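Tail spike protein (Acinetobacter phage vB_AbaP_AS12, PDB 6EU4) probably forms the trimeric tailspike with which the phage recognises, and perhaps degrades, the capsular polysaccharide of its Acinetobacter host. Local coordinates at residues Val131-Asn136 with Ala175-Ile180. Residues are numbered along the deposited sequence; the frame is centred on the assembly and turned at random.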
loop_
_atom_site.group_PDB
_atom_site.type_symbol
_atom_site.label_atom_id
_atom_site.label_comp_id
_atom_site.label_asym_id
_atom_site.label_seq_id
_atom_site.Cartn_x
_atom_site.Cartn_y
_atom_site.Cartn_z
ATOM N N VAL A 131 23.456 -5.245 -28.223
ATOM C CA VAL A 131 23.523 -3.805 -28.449
ATOM C C VAL A 131 23.437 -3.131 -27.094
ATOM O O VAL A 131 22.747 -3.624 -26.194
ATOM C CB VAL A 131 22.422 -3.303 -29.402
ATOM C CG1 VAL A 131 22.624 -3.943 -30.794
ATOM C CG2 VAL A 131 21.012 -3.607 -28.876
ATOM N N TYR A 132 24.182 -2.046 -26.932
ATOM C CA TYR A 132 24.258 -1.381 -25.646
ATOM C C TYR A 132 23.735 0.046 -25.736
ATOM O O TYR A 132 23.684 0.664 -26.804
ATOM C CB TYR A 132 25.700 -1.399 -25.108
ATOM C CG TYR A 132 26.679 -0.539 -25.880
ATOM C CD1 TYR A 132 26.807 0.822 -25.614
ATOM C CD2 TYR A 132 27.468 -1.089 -26.881
ATOM C CE1 TYR A 132 27.703 1.608 -26.334
ATOM C CE2 TYR A 132 28.361 -0.308 -27.595
ATOM C CZ TYR A 132 28.471 1.031 -27.306
ATOM O OH TYR A 132 29.341 1.812 -28.015
ATOM N N TYR A 133 23.323 0.554 -24.582
ATOM C CA TYR A 133 22.974 1.949 -24.438
ATOM C C TYR A 133 23.680 2.486 -23.203
ATOM O O TYR A 133 24.047 1.724 -22.306
ATOM C CB TYR A 133 21.453 2.127 -24.341
ATOM C CG TYR A 133 20.788 1.417 -23.164
ATOM C CD1 TYR A 133 20.497 0.057 -23.208
ATOM C CD2 TYR A 133 20.417 2.121 -22.017
ATOM C CE1 TYR A 133 19.885 -0.579 -22.140
ATOM C CE2 TYR A 133 19.800 1.477 -20.942
ATOM C CZ TYR A 133 19.542 0.132 -21.008
ATOM O OH TYR A 133 18.927 -0.509 -19.950
ATOM N N ASN A 134 23.867 3.815 -23.164
ATOM C CA ASN A 134 24.579 4.452 -22.070
ATOM C C ASN A 134 23.595 5.229 -21.232
ATOM O O ASN A 134 22.899 4.638 -20.385
ATOM C CB ASN A 134 25.723 5.334 -22.605
ATOM C CG ASN A 134 26.719 4.570 -23.462
ATOM O OD1 ASN A 134 27.035 4.995 -24.578
ATOM N ND2 ASN A 134 27.242 3.460 -22.942
ATOM N N SER A 135 23.503 6.549 -21.377
ATOM C CA SER A 135 22.669 7.379 -20.523
ATOM C C SER A 135 21.898 8.372 -21.376
ATOM O O SER A 135 22.241 8.633 -22.531
ATOM C CB SER A 135 23.534 8.101 -19.479
ATOM O OG SER A 135 24.035 7.143 -18.560
ATOM N N ASN A 136 20.846 8.941 -20.785
ATOM C CA ASN A 136 20.016 9.929 -21.472
ATOM C C ASN A 136 19.507 9.391 -22.801
ATOM O O ASN A 136 19.490 10.092 -23.813
ATOM C CB ASN A 136 20.782 11.233 -21.675
ATOM C CG ASN A 136 19.894 12.458 -21.555
ATOM O OD1 ASN A 136 19.873 13.136 -20.524
ATOM N ND2 ASN A 136 19.162 12.753 -22.619
ATOM N N ALA A 175 23.975 -11.461 -23.942
ATOM C CA ALA A 175 22.765 -10.718 -23.639
ATOM C C ALA A 175 22.238 -10.116 -24.932
ATOM O O ALA A 175 22.948 -10.067 -25.939
ATOM C CB ALA A 175 23.026 -9.612 -22.619
ATOM N N ILE A 176 20.977 -9.688 -24.919
ATOM C CA ILE A 176 20.398 -9.023 -26.087
ATOM C C ILE A 176 20.689 -7.539 -26.059
ATOM O O ILE A 176 21.135 -6.957 -27.056
ATOM C CB ILE A 176 18.879 -9.288 -26.178
ATOM C CG1 ILE A 176 18.608 -10.792 -26.147
ATOM C CG2 ILE A 176 18.318 -8.668 -27.447
ATOM C CD1 ILE A 176 17.136 -11.136 -26.048
HETATM N N MSE A 177 20.444 -6.927 -24.910
HETATM C CA MSE A 177 20.703 -5.512 -24.691
HETATM C C MSE A 177 21.482 -5.340 -23.379
HETATM O O MSE A 177 21.257 -6.077 -22.413
HETATM C CB MSE A 177 19.369 -4.729 -24.669
HETATM C CG MSE A 177 19.490 -3.274 -24.858
HETATM SE SE MSE A 177 17.664 -2.534 -25.084
HETATM C CE MSE A 177 18.213 -0.999 -26.055
ATOM N N VAL A 178 22.417 -4.390 -23.362
ATOM C CA VAL A 178 23.311 -4.166 -22.230
ATOM C C VAL A 178 23.322 -2.680 -21.899
ATOM O O VAL A 178 23.510 -1.849 -22.794
ATOM C CB VAL A 178 24.747 -4.636 -22.541
ATOM C CG1 VAL A 178 25.675 -4.439 -21.332
ATOM C CG2 VAL A 178 24.741 -6.094 -23.001
ATOM N N ALA A 179 23.140 -2.350 -20.622
ATOM C CA ALA A 179 23.280 -0.982 -20.134
ATOM C C ALA A 179 24.709 -0.788 -19.638
ATOM O O ALA A 179 25.180 -1.560 -18.798
ATOM C CB ALA A 179 22.296 -0.704 -18.995
ATOM N N ILE A 180 25.389 0.231 -20.154
ATOM C CA ILE A 180 26.788 0.509 -19.819
ATOM C C ILE A 180 26.944 1.980 -19.430
ATOM O O ILE A 180 26.547 2.863 -20.205
ATOM C CB ILE A 180 27.719 0.171 -21.001
ATOM C CG1 ILE A 180 27.513 -1.270 -21.460
ATOM C CG2 ILE A 180 29.179 0.468 -20.640
ATOM C CD1 ILE A 180 28.442 -1.741 -22.626
#
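Residues Val131-Tyr133 pair in parallel with Met177-Ala179, and four backbone hydrogen bonds, from Val131 N to Ile176 O at one end to Ile180 N to Tyr133 O at the other, join the two segments. Beyond the last bridge the pairing passes to a side chain. Asn134 ND2 donates to Ile180 O at 2.9 Å, nearly straight at 170°. The acceptor lies close to the Asn134 amide plane, but the donor sits above the carbonyl plane of Ile180.

Val131, Tyr133, Met177 and Ala179 share one face of the sheet. Tyr133 CG is wedged between its backbone N and carbonyl carbon (chi1 60°), which brings the ring over the neighbouring strand. Ala179 CA lies over one ring face, 4.1 Å from the Tyr133 ring centroid, in a CH-pi contact. Ala179 CB meets the phenol end, 3.5 Å from Tyr133 CZ. The side chain of selenomethionine Met177 is extended and crosses that of Tyr133 at about a right angle. Its SE makes an oblique Met-aromatic contact, 5.1 Å from the Tyr133 ring centroid, and its CE reaches Tyr133 CD1 at 3.8 Å. Tyr133 OH is hydrogen-bonded to Tyr221 OH.

On the other face, Tyr132 CB packs against Ile180 CD1 at 3.7 Å and also lies 4.2 Å from Val178 CB.

Stacked parallel strands of this kind are characteristic of a beta-helix, and this pair joins successive layers near its N-terminal end. The chain turns a corner at Ile176-Met177. Helix 106-113 packs on Val131 and Met177, while strands 148-151 and 196-200 meet Ile176 and Met177.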